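Local coordinates for inositol monophosphatase family protein (Staphylococcus aureus subsp. aureus MSSA476, PDB 4I3Y) that probably hydrolyses inositol monophosphate to inositol and phosphate with the help of magnesium, a reaction inhibited by lithium, at residues I34-T39 with L102-Q106; A161-N166 with Q202-I207; T174-L178 with V257-L261. All coordinates share one frame; numbering follows the deposited sequence.

Contact 1. Residues I34-T39 with L102-Q106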
ATOM      1  N   ILE A  34      20.699   4.112  -2.625  1.00 22.52           N
ATOM      2  CA  ILE A  34      20.046   3.374  -1.577  1.00 26.17           C
ATOM      3  C   ILE A  34      21.069   2.582  -0.791  1.00 29.76           C
ATOM      4  O   ILE A  34      21.046   2.649   0.415  1.00 29.66           O
ATOM      5  CB  ILE A  34      18.995   2.410  -2.110  1.00 24.05           C
ATOM      6  CG1 ILE A  34      17.984   3.206  -2.941  1.00 24.83           C
ATOM      7  CG2 ILE A  34      18.380   1.622  -0.947  1.00 23.26           C
ATOM      8  CD1 ILE A  34      16.607   3.311  -2.386  1.00 29.59           C
ATOM      9  N   MET A  35      21.961   1.838  -1.460  1.00 33.62           N
ATOM     10  CA  MET A  35      23.007   1.118  -0.722  1.00 38.22           C
ATOM     11  C   MET A  35      23.779   2.021   0.248  1.00 35.22           C
ATOM     12  O   MET A  35      24.180   1.565   1.289  1.00 32.27           O
ATOM     13  CB  MET A  35      23.991   0.379  -1.656  1.00 46.09           C
ATOM     14  CG  MET A  35      23.378  -0.773  -2.465  1.00 56.70           C
ATOM     15  SD  MET A  35      24.457  -1.647  -3.667  1.00 76.20           S
ATOM     16  CE  MET A  35      24.797  -0.488  -4.995  1.00 60.34           C
ATOM     17  N   GLU A  36      23.970   3.297  -0.086  1.00 31.37           N
ATOM     18  CA  GLU A  36      24.728   4.213   0.766  1.00 31.94           C
ATOM     19  C   GLU A  36      23.842   5.326   1.359  1.00 29.39           C
ATOM     20  O   GLU A  36      24.270   6.464   1.531  1.00 26.94           O
ATOM     21  CB  GLU A  36      25.940   4.777  -0.013  1.00 35.28           C
ATOM     22  CG  GLU A  36      25.580   5.621  -1.237  1.00 45.41           C
ATOM     23  CD  GLU A  36      26.764   5.917  -2.172  1.00 50.82           C
ATOM     24  OE1 GLU A  36      26.662   6.862  -2.996  1.00 46.94           O
ATOM     25  OE2 GLU A  36      27.789   5.202  -2.093  1.00 51.05           O
ATOM     26  N   MET A  37      22.598   4.975   1.684  1.00 28.54           N
ATOM     27  CA  MET A  37      21.624   5.936   2.144  1.00 26.15           C
ATOM     28  C   MET A  37      22.026   6.560   3.483  1.00 25.67           C
ATOM     29  O   MET A  37      22.472   5.901   4.421  1.00 23.01           O
ATOM     30  CB  MET A  37      20.243   5.297   2.232  1.00 25.17           C
ATOM     31  CG  MET A  37      19.153   6.244   2.645  1.00 26.76           C
ATOM     32  SD  MET A  37      17.521   5.548   2.280  1.00 32.59           S
ATOM     33  CE  MET A  37      17.348   4.150   3.373  1.00 28.61           C
ATOM     34  N   THR A  38      21.842   7.868   3.519  1.00 23.46           N
ATOM     35  CA  THR A  38      22.112   8.688   4.629  1.00 25.57           C
ATOM     36  C   THR A  38      20.874   9.625   4.816  1.00 24.69           C
ATOM     37  O   THR A  38      20.224  10.059   3.837  1.00 20.42           O
ATOM     38  CB  THR A  38      23.443   9.461   4.344  1.00 28.74           C
ATOM     39  OG1 THR A  38      23.711  10.278   5.448  1.00 36.91           O
ATOM     40  CG2 THR A  38      23.381  10.379   3.148  1.00 23.88           C
ATOM     41  N   THR A  39      20.511   9.890   6.065  1.00 27.32           N
ATOM     42  CA  THR A  39      19.272  10.605   6.363  1.00 28.98           C
ATOM     43  C   THR A  39      19.535  11.862   7.153  1.00 28.54           C
ATOM     44  O   THR A  39      20.368  11.845   8.031  1.00 23.15           O
ATOM     45  CB  THR A  39      18.326   9.718   7.176  1.00 33.57           C
ATOM     46  OG1 THR A  39      17.904   8.642   6.337  1.00 32.26           O
ATOM     47  CG2 THR A  39      17.114  10.516   7.617  1.00 33.49           C
ATOM     48  N   LEU A 102      10.441   5.544   1.627  1.00 11.30           N
ATOM     49  CA  LEU A 102      11.818   5.173   1.164  1.00 11.67           C
ATOM     50  C   LEU A 102      12.722   4.691   2.289  1.00 11.99           C
ATOM     51  O   LEU A 102      13.368   3.630   2.172  1.00 13.29           O
ATOM     52  CB  LEU A 102      12.478   6.365   0.412  1.00 11.25           C
ATOM     53  CG  LEU A 102      13.986   6.248   0.127  1.00 11.36           C
ATOM     54  CD1 LEU A 102      14.244   5.038  -0.716  1.00 10.44           C
ATOM     55  CD2 LEU A 102      14.611   7.484  -0.489  1.00 11.83           C
ATOM     56  N   VAL A 103      12.771   5.454   3.396  1.00 12.54           N
ATOM     57  CA  VAL A 103      13.689   5.188   4.498  1.00 13.00           C
ATOM     58  C   VAL A 103      13.255   3.942   5.240  1.00 13.58           C
ATOM     59  O   VAL A 103      14.078   3.053   5.501  1.00 13.67           O
ATOM     60  CB  VAL A 103      13.777   6.424   5.485  1.00 13.82           C
ATOM     61  CG1 VAL A 103      14.491   6.086   6.791  1.00 13.50           C
ATOM     62  CG2 VAL A 103      14.473   7.610   4.837  1.00 13.43           C
ATOM     63  N   LYS A 104      11.972   3.895   5.638  1.00 12.89           N
ATOM     64  CA  LYS A 104      11.456   2.753   6.428  1.00 12.43           C
ATOM     65  C   LYS A 104      11.216   1.486   5.600  1.00 12.82           C
ATOM     66  O   LYS A 104      11.285   0.378   6.126  1.00 13.83           O
ATOM     67  CB  LYS A 104      10.164   3.136   7.185  1.00 11.59           C
ATOM     68  CG  LYS A 104      10.335   4.288   8.168  1.00 10.88           C
ATOM     69  CD  LYS A 104      11.336   3.960   9.286  1.00 11.80           C
ATOM     70  CE  LYS A 104      11.769   5.243  10.044  1.00 11.81           C
ATOM     71  NZ  LYS A 104      12.572   4.904  11.263  1.00 13.04           N
ATOM     72  N   GLN A 105      10.898   1.618   4.310  1.00 11.84           N
ATOM     73  CA  GLN A 105      10.430   0.448   3.615  1.00 12.01           C
ATOM     74  C   GLN A 105      11.142   0.150   2.315  1.00 12.69           C
ATOM     75  O   GLN A 105      10.994  -0.978   1.761  1.00 12.48           O
ATOM     76  CB  GLN A 105       8.929   0.574   3.310  1.00 11.92           C
ATOM     77  CG  GLN A 105       7.993   0.915   4.508  1.00 11.77           C
ATOM     78  CD  GLN A 105       6.533   0.683   4.071  1.00 12.25           C
ATOM     79  OE1 GLN A 105       5.728   1.646   3.900  1.00 13.26           O
ATOM     80  NE2 GLN A 105       6.213  -0.574   3.786  1.00 11.35           N
ATOM     81  N   GLN A 106      11.818   1.154   1.754  1.00 12.87           N
ATOM     82  CA  GLN A 106      12.332   1.050   0.376  1.00 13.76           C
ATOM     83  C   GLN A 106      11.262   0.619  -0.616  1.00 14.61           C
ATOM     84  O   GLN A 106      11.538  -0.083  -1.578  1.00 12.54           O
ATOM     85  CB  GLN A 106      13.544   0.122   0.294  1.00 16.45           C
ATOM     86  CG  GLN A 106      14.767   0.803   0.835  1.00 23.73           C
ATOM     87  CD  GLN A 106      15.458  -0.024   1.845  1.00 33.70           C
ATOM     88  OE1 GLN A 106      14.805  -0.739   2.646  1.00 37.62           O
ATOM     89  NE2 GLN A 106      16.798   0.063   1.854  1.00 31.96           N
TER
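I34 and T39 mark the two ends of the approach, their CA atoms lying 8.3 Å from Q106 CA and 8.0 Å from V103 CA, so that the chain leaving helix 12-35 runs past the C-terminal turn of helix 99-105. In this inositol monophosphatase fold, helix 99-105 comes just after strand 89-97, which carries the magnesium ligands D94 and I96; the side chain of L102 is about 9 Å from a magnesium ion. The contact is largely apolar and lies near the surface. I34 CD1 faces L102 CD1 at 3.4 Å, closer than methyls usually come, and the exact closeness is doubtful. Its other branch, CG2, meets Q106 NE2 at 3.6 Å, the isoleucine and glutamine side chains lying alongside each other and pointing opposite ways. M37 reaches across with CG anti to its backbone N (chi1 -177°) and then bends at chi3. This sets SD 4.2 Å from L102 CG and lays the terminal CE against the backbone of the helix, 4.0 Å from V103 CA. T50 of strand 48-50 also touches L102, V103 and T39. At the far end, the hydroxyl of T39 serves as a packing group: OG1 rests 3.9 Å from V103 CG2.

Contact 2. Residues A161-N166 with Q202-I207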
ATOM      1  N   ALA A 161     -16.441   2.964  -2.286  1.00 14.13           N
ATOM      2  CA  ALA A 161     -15.063   3.288  -2.704  1.00 16.21           C
ATOM      3  C   ALA A 161     -14.108   3.314  -1.535  1.00 15.54           C
ATOM      4  O   ALA A 161     -14.520   3.632  -0.423  1.00 14.34           O
ATOM      5  CB  ALA A 161     -15.031   4.629  -3.433  1.00 16.78           C
ATOM      6  N   ILE A 162     -12.836   2.988  -1.801  1.00 14.37           N
ATOM      7  CA  ILE A 162     -11.817   3.044  -0.758  1.00 14.61           C
ATOM      8  C   ILE A 162     -11.316   4.469  -0.678  1.00 15.29           C
ATOM      9  O   ILE A 162     -11.107   5.088  -1.690  1.00 15.11           O
ATOM     10  CB  ILE A 162     -10.632   2.061  -1.044  1.00 14.54           C
ATOM     11  CG1 ILE A 162     -11.145   0.615  -0.936  1.00 13.28           C
ATOM     12  CG2 ILE A 162      -9.440   2.338  -0.129  1.00 15.49           C
ATOM     13  CD1 ILE A 162     -10.155  -0.418  -1.462  1.00 13.58           C
ATOM     14  N   ILE A 163     -11.144   5.016   0.514  1.00 16.91           N
ATOM     15  CA  ILE A 163     -10.497   6.335   0.541  1.00 18.04           C
ATOM     16  C   ILE A 163      -9.223   6.334   1.301  1.00 16.95           C
ATOM     17  O   ILE A 163      -8.972   5.431   2.108  1.00 15.74           O
ATOM     18  CB  ILE A 163     -11.358   7.473   1.097  1.00 22.27           C
ATOM     19  CG1 ILE A 163     -11.881   7.181   2.492  1.00 23.00           C
ATOM     20  CG2 ILE A 163     -12.477   7.799   0.132  1.00 30.24           C
ATOM     21  CD1 ILE A 163     -12.550   8.478   2.954  1.00 27.82           C
ATOM     22  N   SER A 164      -8.428   7.369   1.052  1.00 15.58           N
ATOM     23  CA  SER A 164      -7.091   7.450   1.575  1.00 14.61           C
ATOM     24  C   SER A 164      -6.803   8.869   2.058  1.00 13.61           C
ATOM     25  O   SER A 164      -7.140   9.884   1.384  1.00 12.74           O
ATOM     26  CB  SER A 164      -6.156   7.059   0.419  1.00 15.01           C
ATOM     27  OG  SER A 164      -4.880   7.637   0.494  1.00 16.14           O
ATOM     28  N   PHE A 165      -6.175   8.965   3.227  1.00 13.03           N
ATOM     29  CA  PHE A 165      -5.850  10.262   3.809  1.00 13.39           C
ATOM     30  C   PHE A 165      -5.020   9.973   5.040  1.00 14.52           C
ATOM     31  O   PHE A 165      -4.970   8.798   5.503  1.00 12.46           O
ATOM     32  CB  PHE A 165      -7.124  11.076   4.178  1.00 13.49           C
ATOM     33  CG  PHE A 165      -8.051  10.368   5.156  1.00 13.46           C
ATOM     34  CD1 PHE A 165      -7.893  10.527   6.539  1.00 14.07           C
ATOM     35  CD2 PHE A 165      -9.099   9.583   4.695  1.00 12.88           C
ATOM     36  CE1 PHE A 165      -8.736   9.878   7.442  1.00 13.87           C
ATOM     37  CE2 PHE A 165      -9.955   8.925   5.591  1.00 13.35           C
ATOM     38  CZ  PHE A 165      -9.748   9.054   6.965  1.00 13.72           C
ATOM     39  N   ASN A 166      -4.346  11.019   5.537  1.00 14.95           N
ATOM     40  CA  ASN A 166      -3.527  10.925   6.759  1.00 16.06           C
ATOM     41  C   ASN A 166      -4.474  11.160   7.933  1.00 16.77           C
ATOM     42  O   ASN A 166      -4.929  12.286   8.192  1.00 15.74           O
ATOM     43  CB  ASN A 166      -2.365  11.930   6.719  1.00 17.47           C
ATOM     44  CG  ASN A 166      -1.499  11.900   7.982  1.00 17.00           C
ATOM     45  OD1 ASN A 166      -1.763  11.169   8.931  1.00 15.90           O
ATOM     46  ND2 ASN A 166      -0.448  12.697   7.981  1.00 19.29           N
ATOM     47  N   GLN A 202      -8.900   2.697  -8.351  1.00 12.68           N
ATOM     48  CA  GLN A 202      -8.710   1.816  -7.153  1.00 12.38           C
ATOM     49  C   GLN A 202      -9.156   2.494  -5.820  1.00 12.70           C
ATOM     50  O   GLN A 202      -9.721   1.825  -4.966  1.00 13.67           O
ATOM     51  CB  GLN A 202      -7.204   1.408  -7.008  1.00 11.72           C
ATOM     52  CG  GLN A 202      -6.660   0.765  -8.292  1.00 13.11           C
ATOM     53  CD  GLN A 202      -5.158   0.592  -8.169  1.00 13.16           C
ATOM     54  OE1 GLN A 202      -4.434   1.590  -8.071  1.00 13.73           O
ATOM     55  NE2 GLN A 202      -4.685  -0.655  -8.147  1.00 12.05           N
ATOM     56  N   PHE A 203      -8.929   3.804  -5.675  1.00 12.23           N
ATOM     57  CA  PHE A 203      -9.459   4.612  -4.559  1.00 11.92           C
ATOM     58  C   PHE A 203     -10.487   5.601  -5.135  1.00 12.82           C
ATOM     59  O   PHE A 203     -10.335   6.038  -6.279  1.00 11.65           O
ATOM     60  CB  PHE A 203      -8.304   5.443  -3.932  1.00 11.29           C
ATOM     61  CG  PHE A 203      -7.260   4.619  -3.197  1.00 10.57           C
ATOM     62  CD1 PHE A 203      -7.448   3.274  -2.967  1.00  9.90           C
ATOM     63  CD2 PHE A 203      -6.152   5.260  -2.612  1.00 10.25           C
ATOM     64  CE1 PHE A 203      -6.471   2.523  -2.254  1.00 10.54           C
ATOM     65  CE2 PHE A 203      -5.200   4.553  -1.900  1.00 10.13           C
ATOM     66  CZ  PHE A 203      -5.349   3.164  -1.734  1.00 10.15           C
ATOM     67  N   GLY A 204     -11.511   5.937  -4.331  1.00 12.48           N
ATOM     68  CA  GLY A 204     -12.452   7.018  -4.642  1.00 13.73           C
ATOM     69  C   GLY A 204     -11.830   8.375  -4.514  1.00 14.59           C
ATOM     70  O   GLY A 204     -12.145   9.262  -5.329  1.00 17.29           O
ATOM     71  N   ALA A 205     -10.930   8.558  -3.544  1.00 12.93           N
ATOM     72  CA  ALA A 205     -10.395   9.889  -3.279  1.00 12.37           C
ATOM     73  C   ALA A 205      -9.163   9.780  -2.404  1.00 12.90           C
ATOM     74  O   ALA A 205      -8.979   8.770  -1.711  1.00 11.73           O
ATOM     75  CB  ALA A 205     -11.474  10.817  -2.648  1.00 12.10           C
ATOM     76  N   HIS A 206      -8.280  10.783  -2.520  1.00 11.72           N
ATOM     77  CA  HIS A 206      -7.122  10.932  -1.671  1.00 12.76           C
ATOM     78  C   HIS A 206      -7.140  12.364  -1.181  1.00 13.94           C
ATOM     79  O   HIS A 206      -7.350  13.326  -1.959  1.00 13.99           O
ATOM     80  CB  HIS A 206      -5.756  10.649  -2.364  1.00 11.37           C
ATOM     81  CG  HIS A 206      -4.566  10.988  -1.497  1.00 11.49           C
ATOM     82  ND1 HIS A 206      -4.301  10.332  -0.314  1.00 10.65           N
ATOM     83  CD2 HIS A 206      -3.548  11.875  -1.664  1.00 10.73           C
ATOM     84  CE1 HIS A 206      -3.216  10.843   0.246  1.00 10.53           C
ATOM     85  NE2 HIS A 206      -2.741  11.786  -0.550  1.00 10.61           N
ATOM     86  N   ILE A 207      -6.931  12.521   0.109  1.00 14.49           N
ATOM     87  CA  ILE A 207      -6.909  13.894   0.700  1.00 14.46           C
ATOM     88  C   ILE A 207      -5.543  14.118   1.301  1.00 14.88           C
ATOM     89  O   ILE A 207      -5.005  13.182   1.954  1.00 13.63           O
ATOM     90  CB  ILE A 207      -7.899  13.970   1.880  1.00 14.99           C
ATOM     91  CG1 ILE A 207      -9.340  13.811   1.371  1.00 15.47           C
ATOM     92  CG2 ILE A 207      -7.703  15.242   2.709  1.00 14.41           C
ATOM     93  CD1 ILE A 207     -10.267  13.277   2.464  1.00 16.54           C
TER
HETATM   94  O   HOH W   1     -12.212   2.070  -4.284  1.00 21.59           O
HETATM   95  O   HOH W   2      -5.189  13.802   5.182  1.00 31.25           O
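S164 OG is held between two side chains: H206 ND1 donates to it over 2.9 Å, OG sitting at the ring edge, 23° out of the imidazole plane, and D194 OD1 of helix 191-200 forms a second hydrogen bond. With S164 OG roughly anti to its backbone N (chi1 152°) and H206 CG likewise, hydroxyl and imidazole meet, both side chains rising from the same face of the sheet. S164 O is shared as well. It takes a sound, slightly bent bond from I207 N at 2.9 Å, in the carbonyl plane, while H206 ND1 adds only a weak one and H206 CA a CA-H...O contact.

The two backbones run parallel, their strand axes 5.0 Å apart and 18° from alignment. G204 N donates to I162 O at 2.8 Å, and S164 N to A205 O at 3.1 Å from a position tilted out of the carbonyl plane. Water 1 links I162 N to Q202 O at one end, and water 2 joins N166 N to I207 O at the other. The ring of F203 packs obliquely between I162 CG2, 3.6 Å from its CD1, and S164 CB, 3.5 Å from its CD2. F165 and I207 meet at their roots, CB to CB 3.8 Å.

This is the parallel part of the five-stranded mixed sheet in the layered alpha/beta sandwich. Strand 162-164 lies between strands 184-185 and 205-208; strand 246-249 pairs antiparallel with 205-208. Helix 172-181 covers I163 and F165, and helix 191-200 packs against F203 and H206 on the opposite face.

Contact 3. Residues T174-L178 with V257-L261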
ATOM      1  N   THR A 174     -14.087  13.745  12.400  1.00 18.64           N
ATOM      2  CA  THR A 174     -14.111  13.746  10.936  1.00 19.38           C
ATOM      3  C   THR A 174     -13.433  12.544  10.307  1.00 17.97           C
ATOM      4  O   THR A 174     -13.945  11.968   9.358  1.00 17.85           O
ATOM      5  CB  THR A 174     -13.894  15.135  10.240  1.00 21.50           C
ATOM      6  OG1 THR A 174     -13.243  14.994   8.973  1.00 21.90           O
ATOM      7  CG2 THR A 174     -13.276  16.186  11.074  1.00 16.63           C
ATOM      8  N   VAL A 175     -12.375  12.060  10.941  1.00 16.97           N
ATOM      9  CA  VAL A 175     -11.849  10.745  10.536  1.00 16.49           C
ATOM     10  C   VAL A 175     -12.936   9.644  10.616  1.00 16.52           C
ATOM     11  O   VAL A 175     -13.154   8.860   9.682  1.00 16.36           O
ATOM     12  CB  VAL A 175     -10.639  10.354  11.410  1.00 16.19           C
ATOM     13  CG1 VAL A 175     -10.215   8.919  11.063  1.00 15.49           C
ATOM     14  CG2 VAL A 175      -9.474  11.325  11.169  1.00 15.21           C
ATOM     15  N   GLN A 176     -13.630   9.586  11.744  1.00 17.51           N
ATOM     16  CA  GLN A 176     -14.738   8.620  11.896  1.00 17.40           C
ATOM     17  C   GLN A 176     -15.809   8.794  10.790  1.00 16.67           C
ATOM     18  O   GLN A 176     -16.272   7.800  10.166  1.00 16.82           O
ATOM     19  CB  GLN A 176     -15.300   8.675  13.324  1.00 18.82           C
ATOM     20  CG  GLN A 176     -16.302   7.541  13.678  1.00 21.72           C
ATOM     21  CD  GLN A 176     -15.700   6.142  13.644  1.00 22.44           C
ATOM     22  OE1 GLN A 176     -16.016   5.354  12.757  1.00 30.11           O
ATOM     23  NE2 GLN A 176     -14.850   5.827  14.584  1.00 22.98           N
ATOM     24  N   ASP A 177     -16.160  10.035  10.461  1.00 15.80           N
ATOM     25  CA  ASP A 177     -17.198  10.246   9.464  1.00 15.47           C
ATOM     26  C   ASP A 177     -16.757   9.762   8.092  1.00 15.28           C
ATOM     27  O   ASP A 177     -17.595   9.239   7.322  1.00 15.49           O
ATOM     28  CB  ASP A 177     -17.696  11.689   9.391  1.00 16.42           C
ATOM     29  CG  ASP A 177     -18.374  12.136  10.684  1.00 18.15           C
ATOM     30  OD1 ASP A 177     -18.888  11.250  11.415  1.00 18.86           O
ATOM     31  OD2 ASP A 177     -18.355  13.378  10.971  1.00 18.57           O
ATOM     32  N   LEU A 178     -15.464   9.921   7.789  1.00 14.42           N
ATOM     33  CA  LEU A 178     -14.915   9.467   6.496  1.00 13.02           C
ATOM     34  C   LEU A 178     -14.899   7.929   6.448  1.00 13.65           C
ATOM     35  O   LEU A 178     -15.269   7.325   5.423  1.00 14.46           O
ATOM     36  CB  LEU A 178     -13.500  10.049   6.310  1.00 12.94           C
ATOM     37  CG  LEU A 178     -13.395  11.577   6.114  1.00 13.41           C
ATOM     38  CD1 LEU A 178     -11.963  12.076   6.289  1.00 12.56           C
ATOM     39  CD2 LEU A 178     -13.873  11.913   4.721  1.00 12.74           C
ATOM     40  N   VAL A 257     -17.322  13.846  -0.149  1.00 16.02           N
ATOM     41  CA  VAL A 257     -16.124  13.885   0.697  1.00 15.17           C
ATOM     42  C   VAL A 257     -15.900  15.278   1.227  1.00 16.30           C
ATOM     43  O   VAL A 257     -15.510  15.454   2.371  1.00 16.35           O
ATOM     44  CB  VAL A 257     -14.853  13.427  -0.076  1.00 14.62           C
ATOM     45  CG1 VAL A 257     -13.637  13.602   0.819  1.00 13.35           C
ATOM     46  CG2 VAL A 257     -14.992  11.942  -0.496  1.00 14.90           C
ATOM     47  N   LEU A 258     -16.097  16.290   0.363  1.00 17.18           N
ATOM     48  CA  LEU A 258     -15.861  17.679   0.786  1.00 16.93           C
ATOM     49  C   LEU A 258     -16.871  18.103   1.840  1.00 17.86           C
ATOM     50  O   LEU A 258     -16.551  18.883   2.779  1.00 18.08           O
ATOM     51  CB  LEU A 258     -15.996  18.675  -0.391  1.00 15.92           C
ATOM     52  CG  LEU A 258     -14.837  18.760  -1.380  1.00 17.24           C
ATOM     53  CD1 LEU A 258     -14.999  20.004  -2.288  1.00 17.47           C
ATOM     54  CD2 LEU A 258     -13.529  18.865  -0.626  1.00 16.60           C
ATOM     55  N   LYS A 259     -18.099  17.640   1.679  1.00 18.01           N
ATOM     56  CA  LYS A 259     -19.113  18.023   2.651  1.00 20.49           C
ATOM     57  C   LYS A 259     -18.825  17.357   4.026  1.00 18.19           C
ATOM     58  O   LYS A 259     -18.904  18.018   5.057  1.00 18.88           O
ATOM     59  CB  LYS A 259     -20.528  17.823   2.105  1.00 25.19           C
ATOM     60  CG  LYS A 259     -21.094  16.461   2.391  1.00 33.60           C
ATOM     61  CD  LYS A 259     -22.518  16.540   2.982  1.00 40.16           C
ATOM     62  CE  LYS A 259     -23.316  15.268   2.613  1.00 41.45           C
ATOM     63  NZ  LYS A 259     -22.524  14.042   2.932  1.00 43.12           N
ATOM     64  N   ILE A 260     -18.427  16.085   4.041  1.00 17.65           N
ATOM     65  CA  ILE A 260     -17.914  15.457   5.305  1.00 18.08           C
ATOM     66  C   ILE A 260     -16.742  16.235   5.943  1.00 16.46           C
ATOM     67  O   ILE A 260     -16.682  16.437   7.155  1.00 16.69           O
ATOM     68  CB  ILE A 260     -17.494  13.993   5.109  1.00 17.71           C
ATOM     69  CG1 ILE A 260     -18.697  13.136   4.792  1.00 19.16           C
ATOM     70  CG2 ILE A 260     -16.892  13.410   6.379  1.00 19.55           C
ATOM     71  CD1 ILE A 260     -18.314  11.777   4.202  1.00 18.95           C
ATOM     72  N   LEU A 261     -15.752  16.624   5.143  1.00 17.84           N
ATOM     73  CA  LEU A 261     -14.597  17.320   5.695  1.00 16.60           C
ATOM     74  C   LEU A 261     -14.999  18.654   6.341  1.00 17.24           C
ATOM     75  O   LEU A 261     -14.335  19.122   7.268  1.00 19.94           O
ATOM     76  CB  LEU A 261     -13.557  17.621   4.570  1.00 16.82           C
ATOM     77  CG  LEU A 261     -12.664  16.462   4.116  1.00 17.00           C
ATOM     78  CD1 LEU A 261     -11.991  16.815   2.785  1.00 17.68           C
ATOM     79  CD2 LEU A 261     -11.657  16.048   5.179  1.00 16.43           C
TER
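T174 opens the contact by turning its hydroxyl to the end of the facing segment, where OG1 lies 4.1 Å from I260 O and 4.2 Å from L261 CD2. It is a buried polar atom with no partner in the model, and it meets its neighbours by packing alone. Around it two helices run nearly antiparallel, their short axes 9.8 Å apart and at 154°, an ordinary helix-helix packing built mostly from aliphatic side chains.

One turn on, D177 touches through the root of its side chain: CB rests on I260 CG2 at 3.6 Å, and it is this methylene, not the carboxylate, that makes the closest approach. I260 is the wedge of the facing helix. Its CG2 branch fits between D177 CB and L178 CD2, with the latter at 3.8 Å, while its CD1 extends toward the backbone carbonyl of D177.

L178 ends the segment by dividing its two methyls. CD2 takes I260 and, more loosely, V257 CG1 at 4.3 Å; CD1 reaches L261 CD2 at 4.1 Å. The leucine thus spans a full turn of helix 254-262 and crosses I260 and L261 at a slant.

The pair forms part of an outer helical layer of the alpha/beta sandwich. Helix 254-262 sits on the sheet through V257 and L261, which touch I207 of strand 205-208, and through V257 and L258, which reach I247 of strand 246-249; helix 172-181 lies beside it on the same face, where L178 meets I163 and F165.

In the fold
From the N terminus, contact 1 closes first: it spans 62 residues and brings helix 99-105 back to the end of helix 12-35, beside the metal site. Contacts 2 and 3 come later in the chain and cross, their segments alternating. Contact 2 closes a loop of 35 residues by pairing strand 162-164 with strand 205-208, and contact 3 spans 78 residues to bring helix 254-262 beside helix 172-181. Their centres are about 12 Å apart, and the strand pair and the helix pair pack on each other, joining sheet to helical layer. Contact 1 stands apart, its centre about 27 Å from that of contact 2; both adjoin the second subunit.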